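Local coordinates for protein 2-dehydro-3-deoxy-d-gluconate/2-dehydro-3-deoxy-phosphogluconate aldolase (Picrophilus torridus, PDB 4UXD) that is an aldolase of the dihydrodipicolinate synthetase family, built as a TIM-type (beta/alpha)8 barrel and assembled from four chains, at residues Phe71-Lys84 and Val98-Phe112. Numbering follows the deposited sequence.
Sequences FPYFTLKERKDFLK and VGSSSINEVNELMKF
Two successive helices on the outer layer of the (beta/alpha)8 barrel pack side by side here, Leu109 of helix 103-112 sitting as a knob in a hole made by Leu76, Arg79, Lys80 and Leu83 of helix 76-84. The short segments run nearly parallel, at 21°, with their axes 10.7 Å apart at closest approach. The Leu76 and Leu109 side chains point past one another, and Leu76 CD1 stops 3.6 Å from Leu109 CG. Leu109 CD1 lies over one face of the Arg79 guanidinium and Phe71 CD2, from Arg79's own segment, over the opposite face, both set toward its rim. A bend at chi3 (75°) turns Arg79 toward the loop after strand 95-97, where NH1 and NH2 both grip Gly99 O at 2.7 Å. Neither bond is straight, since two donors share one atom, and the oxygen lies tilted from the guanidinium plane; a weak bond to Gly97 O adds to the hold on NH2. Further along, Lys80 CB rests over the face of the Phe112 ring, 4.1 Å from its centroid, while the extended lysine chain carries NZ to a salt bridge with Glu108 OE2. The leucines, Phe112 and the Lys80-Glu108 pair thus join the helices, while buried Arg79, with carbons over both faces limiting its tilt, reaches past them, probably bringing positive charge to the Gly99 carbonyl and tying helix 76-84 to the loop that follows barrel strand 95-97.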
loop_
_atom_site.group_PDB
_atom_site.type_symbol
_atom_site.label_atom_id
_atom_site.label_comp_id
_atom_site.label_asym_id
_atom_site.label_seq_id
_atom_site.Cartn_x
_atom_site.Cartn_y
_atom_site.Cartn_z
ATOM N N PHE A 71 -18.371 13.491 10.774
ATOM C CA PHE A 71 -19.776 13.081 10.750
ATOM C C PHE A 71 -20.042 11.632 11.197
ATOM O O PHE A 71 -21.068 11.393 11.826
ATOM C CB PHE A 71 -20.384 13.309 9.336
ATOM C CG PHE A 71 -19.860 12.378 8.274
ATOM C CD1 PHE A 71 -18.742 12.715 7.523
ATOM C CD2 PHE A 71 -20.491 11.172 8.023
ATOM C CE1 PHE A 71 -18.251 11.863 6.572
ATOM C CE2 PHE A 71 -20.006 10.320 7.069
ATOM C CZ PHE A 71 -18.871 10.664 6.336
ATOM N N PRO A 72 -19.135 10.668 10.902
ATOM C CA PRO A 72 -19.534 9.316 11.318
ATOM C C PRO A 72 -19.431 9.060 12.823
ATOM O O PRO A 72 -19.832 8.000 13.296
ATOM C CB PRO A 72 -18.551 8.415 10.563
ATOM C CG PRO A 72 -17.373 9.237 10.386
ATOM C CD PRO A 72 -17.861 10.640 10.164
ATOM N N TYR A 73 -18.881 10.004 13.573
ATOM C CA TYR A 73 -18.815 9.833 15.016
ATOM C C TYR A 73 -20.179 10.160 15.644
ATOM O O TYR A 73 -20.405 9.858 16.799
ATOM C CB TYR A 73 -17.711 10.709 15.634
ATOM C CG TYR A 73 -16.301 10.389 15.181
ATOM C CD1 TYR A 73 -16.018 9.223 14.465
ATOM C CD2 TYR A 73 -15.250 11.250 15.463
ATOM C CE1 TYR A 73 -14.734 8.923 14.037
ATOM C CE2 TYR A 73 -13.944 10.953 15.041
ATOM C CZ TYR A 73 -13.693 9.788 14.325
ATOM O OH TYR A 73 -12.401 9.487 13.901
ATOM N N PHE A 74 -21.087 10.742 14.865
ATOM C CA PHE A 74 -22.370 11.204 15.384
ATOM C C PHE A 74 -23.513 10.298 14.963
ATOM O O PHE A 74 -23.425 9.574 13.963
ATOM C CB PHE A 74 -22.654 12.640 14.912
ATOM C CG PHE A 74 -21.619 13.636 15.345
ATOM C CD1 PHE A 74 -21.593 14.110 16.640
ATOM C CD2 PHE A 74 -20.658 14.086 14.455
ATOM C CE1 PHE A 74 -20.634 15.011 17.028
ATOM C CE2 PHE A 74 -19.692 14.987 14.849
ATOM C CZ PHE A 74 -19.680 15.448 16.132
ATOM N N THR A 75 -24.596 10.362 15.730
ATOM C CA THR A 75 -25.816 9.625 15.414
ATOM C C THR A 75 -26.539 10.269 14.253
ATOM O O THR A 75 -26.339 11.439 13.947
ATOM C CB THR A 75 -26.798 9.582 16.611
ATOM O OG1 THR A 75 -27.266 10.908 16.888
ATOM C CG2 THR A 75 -26.133 9.012 17.840
ATOM N N LEU A 76 -27.407 9.504 13.618
ATOM C CA LEU A 76 -28.319 10.067 12.638
ATOM C C LEU A 76 -29.131 11.226 13.235
ATOM O O LEU A 76 -29.321 12.254 12.597
ATOM C CB LEU A 76 -29.253 8.976 12.127
ATOM C CG LEU A 76 -30.120 9.325 10.926
ATOM C CD1 LEU A 76 -29.264 9.661 9.695
ATOM C CD2 LEU A 76 -31.078 8.172 10.653
ATOM N N LYS A 77 -29.592 11.066 14.473
ATOM C CA LYS A 77 -30.368 12.109 15.128
ATOM C C LYS A 77 -29.552 13.372 15.388
ATOM O O LYS A 77 -30.004 14.476 15.086
ATOM C CB LYS A 77 -30.958 11.577 16.430
ATOM C CG LYS A 77 -32.025 10.504 16.210
ATOM C CD LYS A 77 -32.464 9.872 17.514
ATOM C CE LYS A 77 -33.497 8.800 17.277
ATOM N NZ LYS A 77 -33.509 7.791 18.373
ATOM N N GLU A 78 -28.353 13.222 15.939
ATOM C CA GLU A 78 -27.445 14.368 16.116
ATOM C C GLU A 78 -27.129 15.091 14.816
ATOM O O GLU A 78 -26.882 16.301 14.808
ATOM C CB GLU A 78 -26.127 13.923 16.733
ATOM C CG GLU A 78 -26.189 13.599 18.201
ATOM C CD GLU A 78 -24.932 12.912 18.669
ATOM O OE1 GLU A 78 -24.480 11.971 17.976
ATOM O OE2 GLU A 78 -24.382 13.323 19.706
ATOM N N ARG A 79 -27.119 14.339 13.719
ATOM C CA ARG A 79 -26.729 14.895 12.436
ATOM C C ARG A 79 -27.892 15.675 11.843
ATOM O O ARG A 79 -27.709 16.784 11.348
ATOM C CB ARG A 79 -26.254 13.796 11.480
ATOM C CG ARG A 79 -24.849 13.262 11.825
ATOM C CD ARG A 79 -24.461 12.095 10.936
ATOM N NE ARG A 79 -24.112 12.547 9.594
ATOM C CZ ARG A 79 -24.113 11.766 8.518
ATOM N NH1 ARG A 79 -24.461 10.490 8.633
ATOM N NH2 ARG A 79 -23.774 12.261 7.326
ATOM N N LYS A 80 -29.088 15.106 11.903
ATOM C CA LYS A 80 -30.273 15.834 11.471
ATOM C C LYS A 80 -30.362 17.140 12.239
ATOM O O LYS A 80 -30.604 18.203 11.663
ATOM C CB LYS A 80 -31.531 15.021 11.692
ATOM C CG LYS A 80 -31.762 13.897 10.719
ATOM C CD LYS A 80 -33.102 13.246 11.027
ATOM C CE LYS A 80 -33.186 11.829 10.514
ATOM N NZ LYS A 80 -34.365 11.126 11.087
ATOM N N ASP A 81 -30.138 17.058 13.547
ATOM C CA ASP A 81 -30.279 18.225 14.402
ATOM C C ASP A 81 -29.269 19.298 14.006
ATOM O O ASP A 81 -29.622 20.471 13.911
ATOM C CB ASP A 81 -30.129 17.839 15.878
ATOM C CG ASP A 81 -31.352 17.087 16.416
ATOM O OD1 ASP A 81 -32.454 17.180 15.806
ATOM O OD2 ASP A 81 -31.205 16.405 17.453
ATOM N N PHE A 82 -28.030 18.897 13.724
ATOM C CA PHE A 82 -26.982 19.869 13.382
ATOM C C PHE A 82 -27.246 20.566 12.035
ATOM O O PHE A 82 -27.056 21.774 11.904
ATOM C CB PHE A 82 -25.632 19.174 13.366
ATOM C CG PHE A 82 -24.461 20.098 13.241
ATOM C CD1 PHE A 82 -23.989 20.798 14.341
ATOM C CD2 PHE A 82 -23.797 20.227 12.034
ATOM C CE1 PHE A 82 -22.890 21.629 14.233
ATOM C CE2 PHE A 82 -22.690 21.054 11.922
ATOM C CZ PHE A 82 -22.237 21.755 13.022
ATOM N N LEU A 83 -27.681 19.808 11.036
ATOM C CA LEU A 83 -28.036 20.397 9.749
ATOM C C LEU A 83 -29.156 21.430 9.940
ATOM O O LEU A 83 -29.181 22.469 9.283
ATOM C CB LEU A 83 -28.473 19.317 8.756
ATOM C CG LEU A 83 -27.458 18.236 8.383
ATOM C CD1 LEU A 83 -28.009 17.365 7.264
ATOM C CD2 LEU A 83 -26.112 18.823 7.974
ATOM N N LYS A 84 -30.080 21.146 10.852
ATOM C CA LYS A 84 -31.152 22.077 11.127
ATOM C C LYS A 84 -30.598 23.368 11.736
ATOM O O LYS A 84 -30.941 24.465 11.305
ATOM C CB LYS A 84 -32.187 21.444 12.058
ATOM C CG LYS A 84 -33.619 21.907 11.801
ATOM C CD LYS A 84 -34.606 21.231 12.727
ATOM C CE LYS A 84 -34.495 21.780 14.147
ATOM N NZ LYS A 84 -35.540 21.240 15.066
ATOM N N VAL A 98 -24.244 14.232 3.624
ATOM C CA VAL A 98 -25.266 13.208 3.855
ATOM C C VAL A 98 -24.644 11.797 3.824
ATOM O O VAL A 98 -25.324 10.789 3.556
ATOM C CB VAL A 98 -26.409 13.340 2.810
ATOM C CG1 VAL A 98 -27.128 14.680 2.997
ATOM C CG2 VAL A 98 -25.888 13.234 1.382
ATOM N N GLY A 99 -23.343 11.743 4.127
ATOM C CA GLY A 99 -22.567 10.514 4.121
ATOM C C GLY A 99 -22.988 9.476 5.142
ATOM O O GLY A 99 -23.417 9.800 6.246
ATOM N N SER A 100 -22.855 8.216 4.744
ATOM C CA SER A 100 -23.190 7.050 5.549
ATOM C C SER A 100 -23.056 5.820 4.657
ATOM O O SER A 100 -23.335 5.898 3.468
ATOM C CB SER A 100 -24.612 7.135 6.115
ATOM O OG SER A 100 -25.058 5.852 6.534
ATOM N N SER A 101 -22.653 4.681 5.212
ATOM C CA SER A 101 -22.585 3.453 4.418
ATOM C C SER A 101 -23.967 2.824 4.247
ATOM O O SER A 101 -24.148 1.922 3.425
ATOM C CB SER A 101 -21.624 2.444 5.051
ATOM O OG SER A 101 -20.284 2.840 4.852
ATOM N N SER A 102 -24.934 3.299 5.027
ATOM C CA SER A 102 -26.313 2.842 4.916
ATOM C C SER A 102 -27.052 3.733 3.932
ATOM O O SER A 102 -27.188 4.938 4.161
ATOM C CB SER A 102 -27.012 2.849 6.288
ATOM O OG SER A 102 -28.424 2.691 6.182
ATOM N N ILE A 103 -27.509 3.144 2.826
ATOM C CA ILE A 103 -28.283 3.887 1.836
ATOM C C ILE A 103 -29.560 4.469 2.486
ATOM O O ILE A 103 -30.066 5.502 2.044
ATOM C CB ILE A 103 -28.652 3.003 0.602
ATOM C CG1 ILE A 103 -29.452 3.821 -0.406
ATOM C CG2 ILE A 103 -29.474 1.804 1.010
ATOM C CD1 ILE A 103 -29.582 3.179 -1.759
ATOM N N ASN A 104 -30.055 3.834 3.550
ATOM C CA ASN A 104 -31.230 4.345 4.272
ATOM C C ASN A 104 -30.967 5.652 4.997
ATOM O O ASN A 104 -31.852 6.497 5.076
ATOM C CB ASN A 104 -31.730 3.334 5.294
ATOM C CG ASN A 104 -32.506 2.205 4.663
ATOM O OD1 ASN A 104 -32.278 1.842 3.508
ATOM N ND2 ASN A 104 -33.428 1.635 5.423
ATOM N N GLU A 105 -29.764 5.822 5.542
ATOM C CA GLU A 105 -29.457 7.044 6.277
ATOM C C GLU A 105 -29.281 8.201 5.296
ATOM O O GLU A 105 -29.686 9.326 5.577
ATOM C CB GLU A 105 -28.207 6.872 7.151
ATOM C CG GLU A 105 -28.359 5.859 8.271
ATOM C CD GLU A 105 -27.172 5.846 9.205
ATOM O OE1 GLU A 105 -26.054 6.155 8.751
ATOM O OE2 GLU A 105 -27.365 5.547 10.403
ATOM N N VAL A 106 -28.710 7.908 4.133
ATOM C CA VAL A 106 -28.510 8.914 3.102
ATOM C C VAL A 106 -29.865 9.468 2.619
ATOM O O VAL A 106 -30.069 10.681 2.607
ATOM C CB VAL A 106 -27.700 8.340 1.881
ATOM C CG1 VAL A 106 -27.382 9.423 0.881
ATOM C CG2 VAL A 106 -26.398 7.699 2.335
ATOM N N ASN A 107 -30.780 8.580 2.231
ATOM C CA ASN A 107 -32.106 8.984 1.763
ATOM C C ASN A 107 -32.815 9.824 2.793
ATOM O O ASN A 107 -33.392 10.858 2.478
ATOM C CB ASN A 107 -32.968 7.770 1.438
ATOM C CG ASN A 107 -32.457 6.998 0.257
ATOM O OD1 ASN A 107 -31.845 7.561 -0.653
ATOM N ND2 ASN A 107 -32.696 5.697 0.262
ATOM N N GLU A 108 -32.765 9.366 4.034
ATOM C CA GLU A 108 -33.326 10.110 5.152
ATOM C C GLU A 108 -32.688 11.499 5.268
ATOM O O GLU A 108 -33.404 12.503 5.260
ATOM C CB GLU A 108 -33.137 9.312 6.442
ATOM C CG GLU A 108 -34.004 9.743 7.621
ATOM C CD GLU A 108 -34.091 8.667 8.703
ATOM O OE1 GLU A 108 -33.947 7.473 8.372
ATOM O OE2 GLU A 108 -34.296 9.003 9.887
ATOM N N LEU A 109 -31.354 11.549 5.351
ATOM C CA LEU A 109 -30.610 12.805 5.492
ATOM C C LEU A 109 -30.801 13.757 4.310
ATOM O O LEU A 109 -30.734 14.979 4.473
ATOM C CB LEU A 109 -29.110 12.534 5.660
ATOM C CG LEU A 109 -28.613 12.060 7.023
ATOM C CD1 LEU A 109 -27.196 11.467 6.912
ATOM C CD2 LEU A 109 -28.648 13.180 8.072
ATOM N N MET A 110 -31.019 13.206 3.119
ATOM C CA MET A 110 -31.209 14.049 1.939
ATOM C C MET A 110 -32.627 14.605 1.899
ATOM O O MET A 110 -32.831 15.795 1.676
ATOM C CB MET A 110 -30.897 13.274 0.658
ATOM C CG MET A 110 -29.392 13.197 0.359
ATOM S SD MET A 110 -28.994 12.813 -1.370
ATOM C CE MET A 110 -29.769 11.230 -1.486
ATOM N N LYS A 111 -33.592 13.728 2.134
ATOM C CA LYS A 111 -34.995 14.095 2.231
ATOM C C LYS A 111 -35.197 15.189 3.262
ATOM O O LYS A 111 -35.927 16.148 3.039
ATOM C CB LYS A 111 -35.834 12.864 2.592
ATOM C CG LYS A 111 -37.329 13.099 2.618
ATOM C CD LYS A 111 -38.097 11.801 2.399
ATOM C CE LYS A 111 -37.933 10.843 3.566
ATOM N NZ LYS A 111 -38.546 9.518 3.286
ATOM N N PHE A 112 -34.522 15.033 4.390
ATOM C CA PHE A 112 -34.619 15.975 5.492
ATOM C C PHE A 112 -33.994 17.320 5.146
ATOM O O PHE A 112 -34.517 18.359 5.523
ATOM C CB PHE A 112 -33.946 15.373 6.725
ATOM C CG PHE A 112 -33.780 16.331 7.864
ATOM C CD1 PHE A 112 -32.637 17.101 7.978
ATOM C CD2 PHE A 112 -34.753 16.439 8.846
ATOM C CE1 PHE A 112 -32.465 17.975 9.049
ATOM C CE2 PHE A 112 -34.585 17.309 9.913
ATOM C CZ PHE A 112 -33.435 18.078 10.013
#